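PDB 5ZI1: insecticidal crystal protein Cry7Cal from Bacillus thuringiensis, which is an insecticidal delta-endotoxin whose three-domain toxin core, as in related toxins, probably binds receptors in the insect gut and forms pores in the gut membrane. Local coordinates for residues 353-358 with 377-382; 294-299 with 347-352. One frame throughout, in Å; residues are numbered along the deposited sequence.

Contact 1. Residues 353-358 with 377-382; sequences DIYQTY and RLYGIN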
ATOM      1  N   ASP A 353       2.526  17.376   4.589  1.00 48.16           N
ATOM      2  CA  ASP A 353       1.962  16.073   4.905  1.00 49.76           C
ATOM      3  C   ASP A 353       0.966  16.285   6.029  1.00 48.10           C
ATOM      4  O   ASP A 353       1.360  16.564   7.162  1.00 48.54           O
ATOM      5  CB  ASP A 353       3.023  15.067   5.335  1.00 48.37           C
ATOM      6  CG  ASP A 353       3.683  14.395   4.180  1.00 47.95           C
ATOM      7  OD1 ASP A 353       3.261  14.624   3.014  1.00 43.54           O
ATOM      8  OD2 ASP A 353       4.631  13.635   4.461  1.00 45.92           O
ATOM      9  N   ILE A 354      -0.319  16.156   5.715  1.00 48.93           N
ATOM     10  CA  ILE A 354      -1.344  16.062   6.744  1.00 46.58           C
ATOM     11  C   ILE A 354      -1.333  14.628   7.254  1.00 48.07           C
ATOM     12  O   ILE A 354      -1.778  13.714   6.560  1.00 50.61           O
ATOM     13  CB  ILE A 354      -2.725  16.443   6.208  1.00 45.54           C
ATOM     14  CG1 ILE A 354      -2.662  17.818   5.540  1.00 48.09           C
ATOM     15  CG2 ILE A 354      -3.785  16.336   7.353  1.00 44.88           C
ATOM     16  CD1 ILE A 354      -2.190  18.942   6.482  1.00 51.42           C
ATOM     17  N   TYR A 355      -0.820  14.436   8.468  1.00 48.69           N
ATOM     18  CA  TYR A 355      -0.676  13.136   9.097  1.00 45.91           C
ATOM     19  C   TYR A 355      -1.810  12.791  10.058  1.00 49.97           C
ATOM     20  O   TYR A 355      -1.825  11.675  10.593  1.00 48.74           O
ATOM     21  CB  TYR A 355       0.659  13.083   9.849  1.00 49.53           C
ATOM     22  CG  TYR A 355       0.782  14.132  10.950  1.00 53.40           C
ATOM     23  CD1 TYR A 355       0.268  13.895  12.222  1.00 52.86           C
ATOM     24  CD2 TYR A 355       1.410  15.358  10.716  1.00 54.59           C
ATOM     25  CE1 TYR A 355       0.364  14.840  13.230  1.00 56.13           C
ATOM     26  CE2 TYR A 355       1.519  16.309  11.726  1.00 56.54           C
ATOM     27  CZ  TYR A 355       0.985  16.040  12.982  1.00 53.08           C
ATOM     28  OH  TYR A 355       1.085  16.955  13.998  1.00 56.16           O
ATOM     29  N   GLN A 356      -2.750  13.706  10.301  1.00 51.99           N
ATOM     30  CA  GLN A 356      -3.827  13.431  11.247  1.00 50.61           C
ATOM     31  C   GLN A 356      -4.983  14.382  11.000  1.00 49.60           C
ATOM     32  O   GLN A 356      -4.776  15.536  10.621  1.00 54.53           O
ATOM     33  CB  GLN A 356      -3.343  13.572  12.692  1.00 54.19           C
ATOM     34  CG  GLN A 356      -4.369  13.176  13.711  1.00 54.40           C
ATOM     35  CD  GLN A 356      -3.889  13.372  15.131  1.00 53.88           C
ATOM     36  OE1 GLN A 356      -3.761  12.403  15.882  1.00 50.55           O
ATOM     37  NE2 GLN A 356      -3.636  14.627  15.516  1.00 52.99           N
ATOM     38  N   THR A 357      -6.202  13.894  11.228  1.00 51.35           N
ATOM     39  CA  THR A 357      -7.394  14.735  11.202  1.00 48.59           C
ATOM     40  C   THR A 357      -8.230  14.474  12.444  1.00 48.90           C
ATOM     41  O   THR A 357      -8.143  13.414  13.072  1.00 49.02           O
ATOM     42  CB  THR A 357      -8.259  14.506   9.948  1.00 46.39           C
ATOM     43  OG1 THR A 357      -8.735  13.153   9.934  1.00 43.26           O
ATOM     44  CG2 THR A 357      -7.450  14.764   8.671  1.00 46.48           C
ATOM     45  N   TYR A 358      -9.035  15.478  12.804  1.00 55.74           N
ATOM     46  CA  TYR A 358      -9.993  15.411  13.899  1.00 45.97           C
ATOM     47  C   TYR A 358     -11.300  15.962  13.368  1.00 47.03           C
ATOM     48  O   TYR A 358     -11.304  16.991  12.680  1.00 49.80           O
ATOM     49  CB  TYR A 358      -9.513  16.205  15.123  1.00 52.90           C
ATOM     50  CG  TYR A 358     -10.559  16.415  16.221  1.00 57.26           C
ATOM     51  CD1 TYR A 358     -10.884  15.396  17.117  1.00 54.02           C
ATOM     52  CD2 TYR A 358     -11.215  17.633  16.354  1.00 54.46           C
ATOM     53  CE1 TYR A 358     -11.831  15.574  18.096  1.00 50.73           C
ATOM     54  CE2 TYR A 358     -12.168  17.832  17.354  1.00 60.14           C
ATOM     55  CZ  TYR A 358     -12.466  16.802  18.219  1.00 60.57           C
ATOM     56  OH  TYR A 358     -13.402  17.003  19.204  1.00 63.48           O
ATOM     57  N   ARG A 377     -10.453  19.441  11.678  1.00 51.68           N
ATOM     58  CA  ARG A 377      -9.144  20.002  11.992  1.00 50.64           C
ATOM     59  C   ARG A 377      -8.059  19.119  11.376  1.00 49.79           C
ATOM     60  O   ARG A 377      -8.064  17.898  11.571  1.00 44.56           O
ATOM     61  CB  ARG A 377      -8.982  20.095  13.515  1.00 50.70           C
ATOM     62  CG  ARG A 377      -7.686  20.675  14.034  1.00 57.17           C
ATOM     63  CD  ARG A 377      -7.563  20.400  15.524  1.00 55.98           C
ATOM     64  NE  ARG A 377      -8.749  20.860  16.231  1.00 69.19           N
ATOM     65  CZ  ARG A 377      -9.324  20.218  17.247  1.00 67.28           C
ATOM     66  NH1 ARG A 377     -10.399  20.739  17.818  1.00 66.95           N
ATOM     67  NH2 ARG A 377      -8.835  19.065  17.691  1.00 61.22           N
ATOM     68  N   LEU A 378      -7.137  19.733  10.641  1.00 47.15           N
ATOM     69  CA  LEU A 378      -6.033  19.022  10.012  1.00 49.86           C
ATOM     70  C   LEU A 378      -4.729  19.317  10.735  1.00 52.49           C
ATOM     71  O   LEU A 378      -4.467  20.462  11.120  1.00 55.13           O
ATOM     72  CB  LEU A 378      -5.875  19.403   8.536  1.00 54.52           C
ATOM     73  CG  LEU A 378      -7.051  19.372   7.560  1.00 49.42           C
ATOM     74  CD1 LEU A 378      -6.512  19.300   6.138  1.00 51.32           C
ATOM     75  CD2 LEU A 378      -7.972  18.224   7.848  1.00 48.74           C
ATOM     76  N   TYR A 379      -3.910  18.281  10.901  1.00 48.78           N
ATOM     77  CA  TYR A 379      -2.571  18.386  11.471  1.00 52.90           C
ATOM     78  C   TYR A 379      -1.546  18.103  10.378  1.00 55.32           C
ATOM     79  O   TYR A 379      -1.563  17.019   9.770  1.00 52.34           O
ATOM     80  CB  TYR A 379      -2.379  17.401  12.619  1.00 55.91           C
ATOM     81  CG  TYR A 379      -3.320  17.547  13.792  1.00 57.36           C
ATOM     82  CD1 TYR A 379      -4.651  17.138  13.700  1.00 55.64           C
ATOM     83  CD2 TYR A 379      -2.868  18.037  15.012  1.00 60.47           C
ATOM     84  CE1 TYR A 379      -5.512  17.243  14.782  1.00 56.64           C
ATOM     85  CE2 TYR A 379      -3.730  18.148  16.109  1.00 59.23           C
ATOM     86  CZ  TYR A 379      -5.049  17.751  15.988  1.00 60.31           C
ATOM     87  OH  TYR A 379      -5.913  17.854  17.071  1.00 61.03           O
ATOM     88  N   GLY A 380      -0.626  19.048  10.167  1.00 53.58           N
ATOM     89  CA  GLY A 380       0.304  18.964   9.064  1.00 52.26           C
ATOM     90  C   GLY A 380       1.741  19.195   9.491  1.00 54.20           C
ATOM     91  O   GLY A 380       2.023  19.714  10.569  1.00 50.05           O
ATOM     92  N   ILE A 381       2.657  18.797   8.612  1.00 49.01           N
ATOM     93  CA  ILE A 381       4.083  19.040   8.811  1.00 50.52           C
ATOM     94  C   ILE A 381       4.703  19.244   7.446  1.00 54.10           C
ATOM     95  O   ILE A 381       4.392  18.514   6.503  1.00 58.63           O
ATOM     96  CB  ILE A 381       4.767  17.882   9.577  1.00 57.42           C
ATOM     97  CG1 ILE A 381       6.218  18.251   9.912  1.00 56.42           C
ATOM     98  CG2 ILE A 381       4.672  16.533   8.793  1.00 50.55           C
ATOM     99  CD1 ILE A 381       6.969  17.214  10.747  1.00 54.83           C
ATOM    100  N   ASN A 382       5.563  20.239   7.318  1.00 54.25           N
ATOM    101  CA  ASN A 382       6.106  20.528   5.996  1.00 55.00           C
ATOM    102  C   ASN A 382       7.569  20.114   5.920  1.00 54.11           C
ATOM    103  O   ASN A 382       8.164  19.658   6.899  1.00 53.35           O
ATOM    104  CB  ASN A 382       5.903  22.007   5.616  1.00 62.48           C
ATOM    105  CG  ASN A 382       6.845  22.980   6.347  1.00 58.16           C
ATOM    106  OD1 ASN A 382       7.738  22.593   7.109  1.00 57.32           O
ATOM    107  ND2 ASN A 382       6.637  24.271   6.092  1.00 61.43           N
TER
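Gln-356 and Tyr-379 face each other in the beta hairpin of strands 352-365 and 369-382, at a classic beta bulge where Tyr-355 and Gln-356 together oppose Tyr-379. The backbone carries the doubled position: Tyr-355 N donates to Tyr-379 O over 3.0 Å, while Tyr-379 N donates to Gln-356 O. Tyr-379 CB sits over the face of the Tyr-355 ring, 4.0 Å from the centroid, in a CH-pi contact; Tyr-355 CG, placed between its backbone N and carbonyl carbon (chi1 60°), turns the ring to that side. Beyond CB, the Tyr-379 ring receives the amide of Gln-356 over one face, with Gln-356 NE2 3.1 Å above the plane and over its centre. The extended Gln-356 chain runs alongside the tyrosine, and its amide stands steeply, 76° from the ring plane, while Gln-356 OE1 is hydrogen-bonded to Ser-409 OG. At the ring edge Tyr-379 CE1 meets Tyr-358 CB at 4.1 Å. Finally, Tyr-379 OH accepts a hydrogen bond from Arg-377 NH2 at 3.2 Å, near the guanidinium plane, and is also hydrogen-bonded to Tyr-407 OH. That bond helps to hold the guanidinium nearly parallel to the Tyr-358 ring, planes 13° apart, with Tyr-358 CD2 over one of its faces, toward the rim, 3.1 Å from Arg-377 NH2. On the other face of the sheet Ile-354 CG2 packs on Leu-378 CB at 3.9 Å, and Leu-378 CD2 meets Thr-357 CG2. The pair forms the middle of a four-stranded antiparallel sheet of the middle domain: strand 387-393 flanks 369-382, strand 404-407 flanks 352-365, and strand 448-454 packs on Thr-357 with Leu-450 and Trp-452.

Contact 2. Residues 294-299 with 347-352; sequences QWLTKI and FDLLSK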
ATOM      1  N   GLN A 294      -1.364  11.245  -7.005  1.00 47.64           N
ATOM      2  CA  GLN A 294      -1.827  12.625  -6.866  1.00 45.99           C
ATOM      3  C   GLN A 294      -1.572  13.163  -5.467  1.00 47.72           C
ATOM      4  O   GLN A 294      -1.857  12.496  -4.467  1.00 51.27           O
ATOM      5  CB  GLN A 294      -3.324  12.761  -7.170  1.00 47.60           C
ATOM      6  CG  GLN A 294      -3.733  12.435  -8.579  1.00 45.05           C
ATOM      7  CD  GLN A 294      -5.235  12.608  -8.797  1.00 47.06           C
ATOM      8  OE1 GLN A 294      -5.690  13.673  -9.184  1.00 52.24           O
ATOM      9  NE2 GLN A 294      -6.002  11.557  -8.554  1.00 47.38           N
ATOM     10  N   TRP A 295      -1.060  14.388  -5.402  1.00 46.56           N
ATOM     11  CA  TRP A 295      -0.730  15.050  -4.147  1.00 44.96           C
ATOM     12  C   TRP A 295      -1.817  16.069  -3.844  1.00 46.75           C
ATOM     13  O   TRP A 295      -2.163  16.878  -4.711  1.00 46.63           O
ATOM     14  CB  TRP A 295       0.634  15.730  -4.225  1.00 39.60           C
ATOM     15  CG  TRP A 295       1.692  14.772  -4.645  1.00 49.34           C
ATOM     16  CD1 TRP A 295       1.998  14.389  -5.922  1.00 42.25           C
ATOM     17  CD2 TRP A 295       2.553  14.024  -3.782  1.00 43.65           C
ATOM     18  NE1 TRP A 295       3.014  13.470  -5.903  1.00 43.73           N
ATOM     19  CE2 TRP A 295       3.370  13.224  -4.603  1.00 43.40           C
ATOM     20  CE3 TRP A 295       2.711  13.955  -2.396  1.00 41.84           C
ATOM     21  CZ2 TRP A 295       4.338  12.369  -4.083  1.00 44.46           C
ATOM     22  CZ3 TRP A 295       3.671  13.125  -1.879  1.00 43.75           C
ATOM     23  CH2 TRP A 295       4.476  12.332  -2.723  1.00 46.16           C
ATOM     24  N   LEU A 296      -2.372  16.008  -2.636  1.00 40.86           N
ATOM     25  CA  LEU A 296      -3.467  16.905  -2.280  1.00 43.84           C
ATOM     26  C   LEU A 296      -2.908  18.296  -2.027  1.00 42.51           C
ATOM     27  O   LEU A 296      -2.043  18.474  -1.167  1.00 42.87           O
ATOM     28  CB  LEU A 296      -4.193  16.380  -1.051  1.00 45.83           C
ATOM     29  CG  LEU A 296      -5.464  17.117  -0.653  1.00 48.29           C
ATOM     30  CD1 LEU A 296      -6.391  17.205  -1.836  1.00 45.10           C
ATOM     31  CD2 LEU A 296      -6.140  16.398   0.508  1.00 49.74           C
ATOM     32  N   THR A 297      -3.382  19.290  -2.772  1.00 40.87           N
ATOM     33  CA  THR A 297      -2.892  20.644  -2.544  1.00 46.14           C
ATOM     34  C   THR A 297      -3.932  21.603  -1.969  1.00 51.09           C
ATOM     35  O   THR A 297      -3.547  22.657  -1.458  1.00 57.20           O
ATOM     36  CB  THR A 297      -2.328  21.232  -3.845  1.00 48.93           C
ATOM     37  OG1 THR A 297      -3.396  21.424  -4.782  1.00 55.62           O
ATOM     38  CG2 THR A 297      -1.313  20.262  -4.473  1.00 48.12           C
ATOM     39  N   LYS A 298      -5.223  21.274  -2.016  1.00 49.99           N
ATOM     40  CA  LYS A 298      -6.246  22.188  -1.503  1.00 53.03           C
ATOM     41  C   LYS A 298      -7.523  21.417  -1.194  1.00 47.26           C
ATOM     42  O   LYS A 298      -7.828  20.427  -1.851  1.00 49.44           O
ATOM     43  CB  LYS A 298      -6.547  23.312  -2.505  1.00 55.22           C
ATOM     44  CG  LYS A 298      -5.893  24.652  -2.188  1.00 64.94           C
ATOM     45  CD  LYS A 298      -5.701  25.509  -3.443  1.00 69.05           C
ATOM     46  CE  LYS A 298      -7.008  25.753  -4.200  1.00 73.22           C
ATOM     47  NZ  LYS A 298      -6.744  26.108  -5.640  1.00 77.47           N
ATOM     48  N   ILE A 299      -8.268  21.888  -0.194  1.00 52.37           N
ATOM     49  CA  ILE A 299      -9.628  21.424   0.066  1.00 45.44           C
ATOM     50  C   ILE A 299     -10.506  22.633   0.335  1.00 55.31           C
ATOM     51  O   ILE A 299     -10.177  23.468   1.186  1.00 55.63           O
ATOM     52  CB  ILE A 299      -9.729  20.474   1.272  1.00 45.56           C
ATOM     53  CG1 ILE A 299      -8.741  19.327   1.197  1.00 48.41           C
ATOM     54  CG2 ILE A 299     -11.152  19.943   1.391  1.00 48.89           C
ATOM     55  CD1 ILE A 299      -8.665  18.556   2.489  1.00 43.56           C
ATOM     56  N   PHE A 347      -8.583  24.875   3.002  1.00 54.80           N
ATOM     57  CA  PHE A 347      -7.300  24.418   3.510  1.00 54.30           C
ATOM     58  C   PHE A 347      -6.286  24.471   2.369  1.00 53.45           C
ATOM     59  O   PHE A 347      -6.539  23.926   1.290  1.00 56.18           O
ATOM     60  CB  PHE A 347      -7.393  22.992   4.047  1.00 50.48           C
ATOM     61  CG  PHE A 347      -8.450  22.757   5.120  1.00 46.99           C
ATOM     62  CD1 PHE A 347      -9.754  22.437   4.780  1.00 48.65           C
ATOM     63  CD2 PHE A 347      -8.099  22.739   6.462  1.00 43.73           C
ATOM     64  CE1 PHE A 347     -10.712  22.158   5.771  1.00 46.17           C
ATOM     65  CE2 PHE A 347      -9.040  22.452   7.452  1.00 49.64           C
ATOM     66  CZ  PHE A 347     -10.349  22.154   7.105  1.00 42.96           C
ATOM     67  N   ASP A 348      -5.143  25.119   2.599  1.00 53.98           N
ATOM     68  CA  ASP A 348      -4.060  25.164   1.614  1.00 57.30           C
ATOM     69  C   ASP A 348      -3.008  24.151   2.039  1.00 55.96           C
ATOM     70  O   ASP A 348      -2.301  24.360   3.031  1.00 59.00           O
ATOM     71  CB  ASP A 348      -3.475  26.568   1.504  1.00 52.29           C
ATOM     72  CG  ASP A 348      -4.518  27.600   1.084  1.00 68.26           C
ATOM     73  OD1 ASP A 348      -4.899  28.448   1.941  1.00 69.46           O
ATOM     74  OD2 ASP A 348      -4.936  27.585  -0.100  1.00 66.05           O
ATOM     75  N   LEU A 349      -2.915  23.046   1.300  1.00 52.15           N
ATOM     76  CA  LEU A 349      -2.135  21.897   1.744  1.00 55.82           C
ATOM     77  C   LEU A 349      -0.889  21.604   0.909  1.00 55.96           C
ATOM     78  O   LEU A 349      -0.104  20.732   1.309  1.00 53.01           O
ATOM     79  CB  LEU A 349      -3.017  20.649   1.789  1.00 51.66           C
ATOM     80  CG  LEU A 349      -4.327  20.854   2.547  1.00 51.41           C
ATOM     81  CD1 LEU A 349      -5.041  19.539   2.606  1.00 49.49           C
ATOM     82  CD2 LEU A 349      -4.095  21.406   3.946  1.00 52.92           C
ATOM     83  N   LEU A 350      -0.667  22.300  -0.209  1.00 52.34           N
ATOM     84  CA  LEU A 350       0.613  22.190  -0.907  1.00 59.15           C
ATOM     85  C   LEU A 350       1.760  22.295   0.094  1.00 61.49           C
ATOM     86  O   LEU A 350       1.733  23.135   0.998  1.00 68.39           O
ATOM     87  CB  LEU A 350       0.727  23.284  -1.970  1.00 59.07           C
ATOM     88  CG  LEU A 350       2.071  23.386  -2.699  1.00 64.48           C
ATOM     89  CD1 LEU A 350       2.367  22.110  -3.497  1.00 59.17           C
ATOM     90  CD2 LEU A 350       2.179  24.614  -3.593  1.00 63.50           C
ATOM     91  N   SER A 351       2.720  21.380  -0.021  1.00 59.56           N
ATOM     92  CA  SER A 351       3.965  21.271   0.750  1.00 65.10           C
ATOM     93  C   SER A 351       3.781  20.531   2.065  1.00 61.41           C
ATOM     94  O   SER A 351       4.786  20.286   2.749  1.00 62.62           O
ATOM     95  CB  SER A 351       4.629  22.610   1.132  1.00 68.92           C
ATOM     96  OG  SER A 351       3.753  23.473   1.855  1.00 76.39           O
ATOM     97  N   LYS A 352       2.560  20.228   2.487  1.00 56.59           N
ATOM     98  CA  LYS A 352       2.320  19.658   3.804  1.00 53.88           C
ATOM     99  C   LYS A 352       1.949  18.185   3.709  1.00 51.58           C
ATOM    100  O   LYS A 352       1.127  17.795   2.876  1.00 47.12           O
ATOM    101  CB  LYS A 352       1.193  20.399   4.522  1.00 50.95           C
ATOM    102  CG  LYS A 352       1.464  21.878   4.747  1.00 57.73           C
ATOM    103  CD  LYS A 352       0.338  22.515   5.551  1.00 56.40           C
ATOM    104  CE  LYS A 352       0.627  23.982   5.876  1.00 59.19           C
ATOM    105  NZ  LYS A 352      -0.053  24.882   4.906  1.00 57.80           N
TER
HETATM  106  O   HOH W   1      -0.851  17.777   0.983  1.00 52.70           O
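Ile-299 and Phe-347 form an antiparallel hydrogen-bonded pair, Phe-347 N to Ile-299 O 2.8 Å and Ile-299 N to Phe-347 O 3.1 Å, Lys-298 and Asp-348 follow as a non-hydrogen-bonded pair, and the chain then leaves the sheet in a type II beta turn from Leu-349 to Lys-352. The sheet is one of the antiparallel Greek-key sheets of the beta-prism domain, with strand 343-348 at its edge beside 294-306. Thr-297 O closes the pairing by gripping two successive amides, Leu-349 N at 2.9 Å and the more bent Leu-350 N, both from the same face of its carbonyl plane. Thr-297 lies with Lys-298 in a classic beta bulge opposite Val-321 of the neighbouring strand. Inside the domain, Leu-349 carries the apolar contact: its CD1 touches Ile-299 CD1 at 3.8 Å and Leu-296 CD2 at 3.9 Å. Leu-296 and Leu-349 run side by side in the same direction, whereas Ile-299 meets the leucine at a slant. Phe-347 CD1 adds to this layer against Ile-299 CB, and Leu-432 and Val-435 of strand 430-437 pack on Ile-299. On the opposite face Lys-298 and Asp-348 point the same way, but their charged ends do not meet: Lys-298 NZ lies 6.0 Å from Asp-348 OD2, and the carboxylate rests instead along the aliphatic part of the lysine. Water 1 can donate to Leu-296 O and to Lys-352 O, linking the strand to the end of the turn, though it may not hold both bonds at once. Lys-352 also reaches back over the turn, its NZ donating to Asp-348 O at 3.0 Å, nearly along the C=O axis.

How the contacts relate
The two contacts belong to different sheets of the same beta-prism domain, their centres 11 Å apart, and the chain passes directly from one to the other: the turn that ends contact 2 at Lys-352 leads into Asp-353, where contact 1 opens. Their apolar faces meet in the interior between the sheets. Leu-378 meets two side chains of contact 2, its CG 3.7 Å from Phe-347 CE2 and its CD1 3.8 Å from Leu-349 CD1, while Ile-354 CD1 lies 4.0 Å from Leu-349 CD2. At the turn, Asn-382 CB also rests on Ser-351 O. Leu-349 thus packs against both sheets, as part of the interior packing between two sheets of the beta-prism domain.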